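Local coordinates for gamma-glutamyl phosphate reductase (Thermotoga maritima, PDB 1O20), which probably catalyses the NADPH-dependent reduction of L-glutamyl phosphate to glutamate semialdehyde, the second step in making the proline precursor from glutamate, at residues K19-L30 with L148-L156; I202-P213 with F222-L232. One frame throughout, in Å; residues are numbered along the deposited sequence.

Contact 1. Residues K19-L30 with L148-L156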
loop_
_atom_site.group_PDB
_atom_site.type_symbol
_atom_site.label_atom_id
_atom_site.label_comp_id
_atom_site.label_asym_id
_atom_site.label_seq_id
_atom_site.Cartn_x
_atom_site.Cartn_y
_atom_site.Cartn_z
ATOM N N LYS A 19 21.682 14.249 4.447
ATOM C CA LYS A 19 20.864 13.217 5.087
ATOM C C LYS A 19 20.804 11.951 4.247
ATOM O O LYS A 19 20.745 10.854 4.781
ATOM C CB LYS A 19 19.463 13.739 5.453
ATOM C CG LYS A 19 19.553 14.726 6.637
ATOM C CD LYS A 19 18.255 15.209 7.200
ATOM C CE LYS A 19 18.485 16.186 8.409
ATOM N NZ LYS A 19 17.200 16.871 8.846
ATOM N N ALA A 20 20.868 12.107 2.935
ATOM C CA ALA A 20 20.934 10.941 2.040
ATOM C C ALA A 20 22.277 10.207 2.207
ATOM O O ALA A 20 22.293 8.978 2.237
ATOM C CB ALA A 20 20.688 11.327 0.576
ATOM N N LYS A 21 23.354 10.949 2.419
ATOM C CA LYS A 21 24.668 10.357 2.658
ATOM C C LYS A 21 24.645 9.618 3.995
ATOM O O LYS A 21 25.128 8.492 4.116
ATOM C CB LYS A 21 25.797 11.413 2.641
ATOM C CG LYS A 21 26.034 12.095 1.284
ATOM C CD LYS A 21 26.941 13.311 1.402
ATOM C CE LYS A 21 27.271 13.917 0.041
ATOM N NZ LYS A 21 28.201 15.111 0.168
ATOM N N LYS A 22 23.992 10.212 4.977
ATOM C CA LYS A 22 23.894 9.606 6.289
ATOM C C LYS A 22 23.124 8.300 6.312
ATOM O O LYS A 22 23.571 7.348 6.958
ATOM C CB LYS A 22 23.292 10.594 7.289
ATOM C CG LYS A 22 24.278 11.677 7.726
ATOM C CD LYS A 22 23.554 12.744 8.568
ATOM C CE LYS A 22 24.447 13.901 8.980
ATOM N NZ LYS A 22 25.779 13.353 9.244
ATOM N N VAL A 23 21.996 8.214 5.613
ATOM C CA VAL A 23 21.241 6.955 5.628
ATOM C C VAL A 23 21.965 5.864 4.855
ATOM O O VAL A 23 21.846 4.699 5.183
ATOM C CB VAL A 23 19.768 7.039 5.172
ATOM C CG1 VAL A 23 18.925 7.895 6.158
ATOM C CG2 VAL A 23 19.648 7.477 3.742
ATOM N N ARG A 24 22.691 6.247 3.831
ATOM C CA ARG A 24 23.491 5.319 3.061
ATOM C C ARG A 24 24.639 4.779 3.898
ATOM O O ARG A 24 24.863 3.596 3.920
ATOM C CB ARG A 24 23.993 5.978 1.767
ATOM C CG ARG A 24 24.824 5.007 0.840
ATOM C CD ARG A 24 24.010 3.752 0.422
ATOM N NE ARG A 24 24.837 2.742 -0.273
ATOM C CZ ARG A 24 25.771 1.966 0.298
ATOM N NH1 ARG A 24 26.045 1.999 1.613
ATOM N NH2 ARG A 24 26.440 1.128 -0.466
ATOM N N GLU A 25 25.330 5.625 4.655
ATOM C CA GLU A 25 26.437 5.153 5.497
ATOM C C GLU A 25 25.898 4.265 6.590
ATOM O O GLU A 25 26.497 3.254 6.901
ATOM C CB GLU A 25 27.214 6.317 6.154
ATOM C CG GLU A 25 28.202 7.026 5.260
ATOM C CD GLU A 25 28.607 8.425 5.787
ATOM O OE1 GLU A 25 28.203 8.804 6.930
ATOM O OE2 GLU A 25 29.309 9.162 5.029
ATOM N N ALA A 26 24.792 4.646 7.213
ATOM C CA ALA A 26 24.218 3.861 8.316
ATOM C C ALA A 26 23.772 2.486 7.860
ATOM O O ALA A 26 23.844 1.506 8.605
ATOM C CB ALA A 26 23.036 4.604 8.951
ATOM N N TRP A 27 23.309 2.418 6.610
ATOM C CA TRP A 27 22.879 1.169 6.012
ATOM C C TRP A 27 23.979 0.099 6.060
ATOM O O TRP A 27 23.685 -1.077 6.230
ATOM C CB TRP A 27 22.423 1.369 4.550
ATOM C CG TRP A 27 21.829 0.122 4.005
ATOM C CD1 TRP A 27 20.799 -0.590 4.545
ATOM C CD2 TRP A 27 22.272 -0.612 2.882
ATOM N NE1 TRP A 27 20.583 -1.736 3.817
ATOM C CE2 TRP A 27 21.467 -1.768 2.783
ATOM C CE3 TRP A 27 23.301 -0.442 1.949
ATOM C CZ2 TRP A 27 21.645 -2.736 1.775
ATOM C CZ3 TRP A 27 23.450 -1.403 0.937
ATOM C CH2 TRP A 27 22.611 -2.508 0.861
ATOM N N ASP A 28 25.231 0.510 5.896
ATOM C CA ASP A 28 26.347 -0.430 5.964
ATOM C C ASP A 28 26.354 -1.227 7.266
ATOM O O ASP A 28 26.705 -2.409 7.277
ATOM C CB ASP A 28 27.684 0.286 5.745
ATOM C CG ASP A 28 28.806 -0.684 5.371
ATOM O OD1 ASP A 28 28.490 -1.788 4.870
ATOM O OD2 ASP A 28 30.022 -0.459 5.576
ATOM N N VAL A 29 25.953 -0.582 8.364
ATOM C CA VAL A 29 25.789 -1.240 9.657
ATOM C C VAL A 29 24.465 -1.992 9.772
ATOM O O VAL A 29 24.441 -3.175 10.110
ATOM C CB VAL A 29 25.905 -0.207 10.790
ATOM C CG1 VAL A 29 25.642 -0.834 12.146
ATOM C CG2 VAL A 29 27.323 0.500 10.763
ATOM N N LEU A 30 23.351 -1.334 9.464
ATOM C CA LEU A 30 22.041 -1.946 9.677
ATOM C C LEU A 30 21.852 -3.243 8.855
ATOM O O LEU A 30 21.297 -4.200 9.364
ATOM C CB LEU A 30 20.913 -0.966 9.340
ATOM C CG LEU A 30 19.479 -1.464 9.382
ATOM C CD1 LEU A 30 19.110 -2.061 10.760
ATOM C CD2 LEU A 30 18.560 -0.336 9.022
ATOM N N LEU A 148 13.433 -0.794 9.027
ATOM C CA LEU A 148 14.470 -1.216 9.940
ATOM C C LEU A 148 14.479 -2.752 10.089
ATOM O O LEU A 148 15.550 -3.355 10.084
ATOM C CB LEU A 148 14.294 -0.548 11.314
ATOM C CG LEU A 148 14.509 0.978 11.433
ATOM C CD1 LEU A 148 14.408 1.416 12.884
ATOM C CD2 LEU A 148 15.789 1.420 10.812
ATOM N N LYS A 149 13.289 -3.355 10.208
ATOM C CA LYS A 149 13.169 -4.780 10.439
ATOM C C LYS A 149 13.788 -5.536 9.291
ATOM O O LYS A 149 14.401 -6.597 9.498
ATOM C CB LYS A 149 11.736 -5.195 10.542
ATOM C CG LYS A 149 11.503 -6.708 10.705
ATOM C CD LYS A 149 11.675 -7.167 12.136
ATOM C CE LYS A 149 11.534 -8.708 12.278
ATOM N NZ LYS A 149 10.919 -9.101 13.565
ATOM N N SER A 150 13.584 -5.014 8.087
ATOM C CA SER A 150 14.100 -5.636 6.884
ATOM C C SER A 150 15.531 -5.229 6.554
ATOM O O SER A 150 16.038 -5.556 5.483
ATOM C CB SER A 150 13.147 -5.431 5.699
ATOM O OG SER A 150 12.872 -4.085 5.450
ATOM N N GLY A 151 16.214 -4.546 7.473
ATOM C CA GLY A 151 17.584 -4.173 7.252
ATOM C C GLY A 151 17.821 -2.985 6.341
ATOM O O GLY A 151 18.948 -2.764 5.861
ATOM N N ASN A 152 16.790 -2.190 6.122
ATOM C CA ASN A 152 16.901 -0.981 5.315
ATOM C C ASN A 152 16.893 0.336 6.111
ATOM O O ASN A 152 16.102 0.514 7.010
ATOM C CB ASN A 152 15.732 -0.981 4.318
ATOM C CG ASN A 152 15.693 -2.239 3.463
ATOM O OD1 ASN A 152 16.659 -2.544 2.768
ATOM N ND2 ASN A 152 14.634 -2.988 3.562
ATOM N N THR A 153 17.770 1.279 5.783
ATOM C CA THR A 153 17.633 2.600 6.379
ATOM C C THR A 153 16.491 3.359 5.670
ATOM O O THR A 153 15.972 2.923 4.627
ATOM C CB THR A 153 18.932 3.375 6.348
ATOM O OG1 THR A 153 19.386 3.485 4.992
ATOM C CG2 THR A 153 20.028 2.643 7.073
ATOM N N ILE A 154 16.132 4.491 6.244
ATOM C CA ILE A 154 15.042 5.312 5.735
ATOM C C ILE A 154 15.252 6.819 5.816
ATOM O O ILE A 154 15.693 7.402 6.835
ATOM C CB ILE A 154 13.727 4.870 6.433
ATOM C CG1 ILE A 154 12.495 5.472 5.768
ATOM C CG2 ILE A 154 13.744 5.265 7.871
ATOM C CD1 ILE A 154 11.207 4.944 6.417
ATOM N N LEU A 155 14.896 7.451 4.720
ATOM C CA LEU A 155 14.875 8.885 4.593
ATOM C C LEU A 155 13.427 9.329 4.443
ATOM O O LEU A 155 12.777 9.012 3.498
ATOM C CB LEU A 155 15.680 9.304 3.370
ATOM C CG LEU A 155 15.778 10.809 3.151
ATOM C CD1 LEU A 155 16.399 11.516 4.362
ATOM C CD2 LEU A 155 16.591 11.114 1.928
ATOM N N LEU A 156 12.949 10.065 5.419
ATOM C CA LEU A 156 11.555 10.467 5.527
ATOM C C LEU A 156 11.389 11.905 5.066
ATOM O O LEU A 156 12.107 12.801 5.524
ATOM C CB LEU A 156 11.114 10.368 6.994
ATOM C CG LEU A 156 11.161 8.949 7.576
ATOM C CD1 LEU A 156 11.275 9.012 9.053
ATOM C CD2 LEU A 156 9.937 8.154 7.145
#
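T153 meets helix 19-30 with both branches of its side chain. Its OG1 donates to V23 O at 2.7 Å, approaching from above the carbonyl plane, 52° out of it, while W27 N, the helix donor, reaches the same oxygen from the other face. With OG1 set between the backbone N and the carbonyl carbon (chi1 57°), CG2 is left to lie 3.3 Å from W27 N. L30 suits the last turn because its branched end covers the bend that leads into strand 154-156: CD2 rests 3.3 Å from N152 O and 3.7 Å from L148 CD2. V23, compact and beta-branched, presents CG1 to I154 O at 3.3 Å, and L155 carries the apolar surface on toward A20. G151, at positive phi, is the C-prime residue of a Schellman motif closing helix 138-149; its carbonyl takes a weak bond from W27 NE1. A valine in place of T153 would probably leave V23 O with its helix partner alone and remove the stronger of the two polar ties between the segments. The chemistry is therefore apolar packing pinned by one short hydroxyl bond to a carbonyl already engaged in the helix, with a weak indole bond beside it, in a buried setting where T153 N has no partner.

Contact 2. Residues I202-P213 with F222-L232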
loop_
_atom_site.group_PDB
_atom_site.type_symbol
_atom_site.label_atom_id
_atom_site.label_comp_id
_atom_site.label_asym_id
_atom_site.label_seq_id
_atom_site.Cartn_x
_atom_site.Cartn_y
_atom_site.Cartn_z
ATOM N N ILE A 202 14.168 11.901 -5.541
ATOM C CA ILE A 202 13.871 10.744 -6.368
ATOM C C ILE A 202 14.855 10.540 -7.532
ATOM O O ILE A 202 14.657 9.648 -8.336
ATOM C CB ILE A 202 12.425 10.812 -6.888
ATOM C CG1 ILE A 202 12.242 11.952 -7.909
ATOM C CG2 ILE A 202 11.423 10.957 -5.695
ATOM C CD1 ILE A 202 10.800 12.184 -8.325
ATOM N N ARG A 203 15.865 11.379 -7.625
ATOM C CA ARG A 203 16.979 11.193 -8.559
ATOM C C ARG A 203 18.294 10.772 -7.894
ATOM O O ARG A 203 19.330 10.631 -8.577
ATOM C CB ARG A 203 17.208 12.484 -9.349
ATOM C CG ARG A 203 16.081 12.844 -10.282
ATOM C CD ARG A 203 16.411 14.069 -11.129
ATOM N NE ARG A 203 15.255 14.711 -11.762
ATOM C CZ ARG A 203 14.502 14.180 -12.748
ATOM N NH1 ARG A 203 14.722 12.955 -13.228
ATOM N NH2 ARG A 203 13.508 14.906 -13.266
ATOM N N LEU A 204 18.276 10.544 -6.575
ATOM C CA LEU A 204 19.535 10.306 -5.827
ATOM C C LEU A 204 19.916 8.826 -5.846
ATOM O O LEU A 204 19.813 8.108 -4.837
ATOM C CB LEU A 204 19.403 10.784 -4.385
ATOM C CG LEU A 204 19.506 12.280 -4.114
ATOM C CD1 LEU A 204 19.311 12.452 -2.602
ATOM C CD2 LEU A 204 20.838 12.879 -4.611
ATOM N N ARG A 205 20.401 8.386 -7.001
ATOM C CA ARG A 205 20.677 6.983 -7.198
ATOM C C ARG A 205 21.929 6.523 -6.445
ATOM O O ARG A 205 22.091 5.332 -6.227
ATOM C CB ARG A 205 20.877 6.703 -8.692
ATOM C CG ARG A 205 19.611 6.746 -9.541
ATOM C CD ARG A 205 19.873 6.311 -10.998
ATOM N NE ARG A 205 20.495 4.982 -11.010
ATOM C CZ ARG A 205 21.205 4.452 -12.016
ATOM N NH1 ARG A 205 21.388 5.111 -13.143
ATOM N NH2 ARG A 205 21.711 3.228 -11.894
ATOM N N GLU A 206 22.833 7.433 -6.098
ATOM C CA GLU A 206 24.041 7.030 -5.373
ATOM C C GLU A 206 23.743 6.732 -3.895
ATOM O O GLU A 206 24.583 6.148 -3.211
ATOM C CB GLU A 206 25.160 8.103 -5.476
ATOM N N TYR A 207 22.557 7.125 -3.401
ATOM C CA TYR A 207 22.197 6.995 -1.962
ATOM C C TYR A 207 20.940 6.162 -1.648
ATOM O O TYR A 207 20.919 5.402 -0.685
ATOM C CB TYR A 207 22.047 8.386 -1.362
ATOM C CG TYR A 207 23.282 9.208 -1.547
ATOM C CD1 TYR A 207 24.455 8.840 -0.937
ATOM C CD2 TYR A 207 23.298 10.322 -2.370
ATOM C CE1 TYR A 207 25.597 9.560 -1.104
ATOM C CE2 TYR A 207 24.466 11.071 -2.549
ATOM C CZ TYR A 207 25.595 10.683 -1.898
ATOM O OH TYR A 207 26.772 11.374 -2.013
ATOM N N LEU A 208 19.903 6.286 -2.479
ATOM C CA LEU A 208 18.661 5.581 -2.260
ATOM C C LEU A 208 18.495 4.417 -3.225
ATOM O O LEU A 208 18.779 4.549 -4.395
ATOM C CB LEU A 208 17.493 6.553 -2.431
ATOM C CG LEU A 208 17.545 7.811 -1.533
ATOM C CD1 LEU A 208 16.315 8.705 -1.807
ATOM C CD2 LEU A 208 17.583 7.376 -0.084
ATOM N N SER A 209 18.038 3.279 -2.713
ATOM C CA SER A 209 17.781 2.115 -3.533
ATOM C C SER A 209 16.323 2.017 -3.993
ATOM O O SER A 209 16.001 1.222 -4.875
ATOM C CB SER A 209 18.174 0.851 -2.745
ATOM O OG SER A 209 19.610 0.819 -2.581
ATOM N N LEU A 210 15.438 2.777 -3.347
ATOM C CA LEU A 210 14.009 2.666 -3.565
ATOM C C LEU A 210 13.343 3.924 -3.050
ATOM O O LEU A 210 13.733 4.438 -2.023
ATOM C CB LEU A 210 13.436 1.494 -2.773
ATOM C CG LEU A 210 11.928 1.263 -2.795
ATOM C CD1 LEU A 210 11.478 1.030 -4.226
ATOM C CD2 LEU A 210 11.558 0.063 -1.961
ATOM N N VAL A 211 12.346 4.413 -3.758
ATOM C CA VAL A 211 11.431 5.404 -3.191
ATOM C C VAL A 211 10.004 4.909 -3.298
ATOM O O VAL A 211 9.645 4.179 -4.248
ATOM C CB VAL A 211 11.542 6.824 -3.802
ATOM C CG1 VAL A 211 12.891 7.414 -3.572
ATOM C CG2 VAL A 211 11.245 6.818 -5.284
ATOM N N ILE A 212 9.218 5.269 -2.285
ATOM C CA ILE A 212 7.831 4.891 -2.179
ATOM C C ILE A 212 7.034 6.121 -1.797
ATOM O O ILE A 212 7.051 6.545 -0.650
ATOM C CB ILE A 212 7.584 3.810 -1.123
ATOM C CG1 ILE A 212 8.514 2.585 -1.335
ATOM C CG2 ILE A 212 6.144 3.412 -1.178
ATOM C CD1 ILE A 212 8.415 1.542 -0.212
ATOM N N PRO A 213 6.340 6.694 -2.765
ATOM C CA PRO A 213 5.413 7.797 -2.491
ATOM C C PRO A 213 4.113 7.304 -1.883
ATOM O O PRO A 213 3.639 6.271 -2.295
ATOM C CB PRO A 213 5.152 8.391 -3.878
ATOM C CG PRO A 213 5.404 7.294 -4.845
ATOM C CD PRO A 213 6.403 6.358 -4.194
ATOM N N PHE A 222 3.667 12.182 -9.856
ATOM C CA PHE A 222 4.829 13.035 -9.994
ATOM C C PHE A 222 6.109 12.255 -9.724
ATOM O O PHE A 222 7.068 12.313 -10.515
ATOM C CB PHE A 222 4.756 14.206 -9.020
ATOM C CG PHE A 222 5.902 15.185 -9.173
ATOM C CD1 PHE A 222 5.948 16.051 -10.258
ATOM C CD2 PHE A 222 6.934 15.223 -8.237
ATOM C CE1 PHE A 222 7.015 16.953 -10.409
ATOM C CE2 PHE A 222 7.988 16.113 -8.380
ATOM C CZ PHE A 222 8.035 16.983 -9.468
ATOM N N VAL A 223 6.110 11.524 -8.606
ATOM C CA VAL A 223 7.283 10.795 -8.166
ATOM C C VAL A 223 7.527 9.710 -9.211
ATOM O O VAL A 223 8.648 9.550 -9.716
ATOM C CB VAL A 223 7.110 10.203 -6.743
ATOM C CG1 VAL A 223 8.064 9.006 -6.501
ATOM C CG2 VAL A 223 7.334 11.268 -5.676
ATOM N N ARG A 224 6.482 8.989 -9.588
ATOM C CA ARG A 224 6.703 7.882 -10.516
ATOM C C ARG A 224 7.150 8.365 -11.906
ATOM O O ARG A 224 7.963 7.710 -12.522
ATOM C CB ARG A 224 5.512 6.912 -10.612
ATOM C CG ARG A 224 5.728 5.744 -11.646
ATOM C CD ARG A 224 6.918 4.834 -11.349
ATOM N NE ARG A 224 7.087 3.743 -12.319
ATOM C CZ ARG A 224 7.723 3.853 -13.496
ATOM N NH1 ARG A 224 8.283 4.999 -13.875
ATOM N NH2 ARG A 224 7.797 2.797 -14.296
ATOM N N ASP A 225 6.641 9.503 -12.363
ATOM C CA ASP A 225 6.981 10.083 -13.686
ATOM C C ASP A 225 8.428 10.571 -13.801
ATOM O O ASP A 225 9.015 10.558 -14.883
ATOM C CB ASP A 225 6.093 11.308 -13.967
ATOM C CG ASP A 225 4.632 10.948 -14.169
ATOM O OD1 ASP A 225 3.786 11.866 -14.406
ATOM O OD2 ASP A 225 4.248 9.771 -14.126
ATOM N N ASN A 226 8.970 11.059 -12.686
ATOM C CA ASN A 226 10.245 11.772 -12.661
ATOM C C ASN A 226 11.406 11.057 -11.915
ATOM O O ASN A 226 12.528 11.528 -11.944
ATOM C CB ASN A 226 9.981 13.135 -12.026
ATOM C CG ASN A 226 9.096 14.023 -12.900
ATOM O OD1 ASN A 226 9.563 14.589 -13.885
ATOM N ND2 ASN A 226 7.833 14.139 -12.546
ATOM N N ALA A 227 11.141 9.934 -11.269
ATOM C CA ALA A 227 12.159 9.201 -10.494
ATOM C C ALA A 227 13.215 8.549 -11.376
ATOM O O ALA A 227 12.851 7.968 -12.376
ATOM C CB ALA A 227 11.518 8.125 -9.686
ATOM N N THR A 228 14.502 8.655 -11.019
ATOM C CA THR A 228 15.508 7.722 -11.527
ATOM C C THR A 228 15.823 6.581 -10.547
ATOM O O THR A 228 16.332 5.542 -10.959
ATOM C CB THR A 228 16.812 8.422 -12.010
ATOM O OG1 THR A 228 17.535 9.028 -10.932
ATOM C CG2 THR A 228 16.476 9.588 -12.992
ATOM N N VAL A 229 15.502 6.766 -9.273
ATOM C CA VAL A 229 15.615 5.720 -8.264
ATOM C C VAL A 229 14.431 4.794 -8.492
ATOM O O VAL A 229 13.355 5.288 -8.789
ATOM C CB VAL A 229 15.548 6.328 -6.840
ATOM C CG1 VAL A 229 15.473 5.251 -5.775
ATOM C CG2 VAL A 229 16.757 7.254 -6.593
ATOM N N PRO A 230 14.600 3.479 -8.365
ATOM C CA PRO A 230 13.457 2.552 -8.475
ATOM C C PRO A 230 12.249 2.960 -7.586
ATOM O O PRO A 230 12.450 3.428 -6.444
ATOM C CB PRO A 230 14.042 1.220 -8.008
ATOM C CG PRO A 230 15.560 1.310 -8.300
ATOM C CD PRO A 230 15.883 2.774 -8.192
ATOM N N VAL A 231 11.040 2.775 -8.092
ATOM C CA VAL A 231 9.840 3.165 -7.390
ATOM C C VAL A 231 8.950 1.976 -7.201
ATOM O O VAL A 231 8.883 1.137 -8.098
ATOM C CB VAL A 231 9.044 4.223 -8.179
ATOM C CG1 VAL A 231 7.771 4.640 -7.441
ATOM C CG2 VAL A 231 9.893 5.404 -8.398
ATOM N N LEU A 232 8.279 1.900 -6.044
ATOM C CA LEU A 232 7.092 1.049 -5.895
ATOM C C LEU A 232 5.879 1.966 -5.876
ATOM O O LEU A 232 5.692 2.760 -4.958
ATOM C CB LEU A 232 7.141 0.178 -4.630
ATOM C CG LEU A 232 8.062 -1.029 -4.711
ATOM C CD1 LEU A 232 8.129 -1.690 -3.354
ATOM C CD2 LEU A 232 7.570 -2.004 -5.766
HETATM O O HOH W 1 3.768 4.526 -4.404
#
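In the aldehyde dehydrogenase fold, strand 210-213 leads into helix 217-226, and the extended residues 229-232 then return beside the strand, joined to it by a single parallel bridge. In that bridge V211 N donates to P230 O at 2.9 Å and L232 N to V211 O at 3.2 Å. A second grip lies before the strand, where I202 O accepts two donors, V229 N in a nearly straight bond (174°) and T228 N in a more bent one (134°). V229 sits between these two grips: with CG1 anti to its backbone N (chi1 172°), that methyl faces L210 N at 3.5 Å and V211 CG1, while CG2 packs 3.6 Å from L204 C. A branched, purely apolar residue suits this place, since each methyl meets a different part of 202-213: CG1 the start of the strand, CG2 the turn at L204. I202 runs its CD1 to the last helical turn, 3.7 Å from V223 O, and its CG2 meets V223 CG1, the two side chains crossing obliquely; V223 CG1 also meets P213 CG at 3.6 Å. On the solvent-exposed side the R203 guanidinium lies with one face over N226 O, whereas its edge meets T228 CG2; R203 NH1 is close to the carbonyl but poorly angled for a bond. A water donates to both P213 O and L232 O, joining the ends of the two arms. On its other side strand 210-213 bonds through L210 and I212 to G130 of strand 129-132, and V223 packs against I132 there and V198 of helix 196-201.

Following the chain, helix 15-30 comes first, and contact 1 closes a long loop of 117 residues by bringing it against the end of helix 138-149 and the start of strand 154-157. Contact 2 opens only later and closes a short loop of eight, so the two stand in series, neither nested nor crossed. Their strands belong to one parallel sheet, where 154-157 and 210-213 flank strand 129-132 on its two sides. The two contacts also touch directly, their centres about 15 Å apart: A20 packs on L204, and K21 and R24 meet Y207, so the N-terminal helix spans from one strand's start to the loop preceding the other.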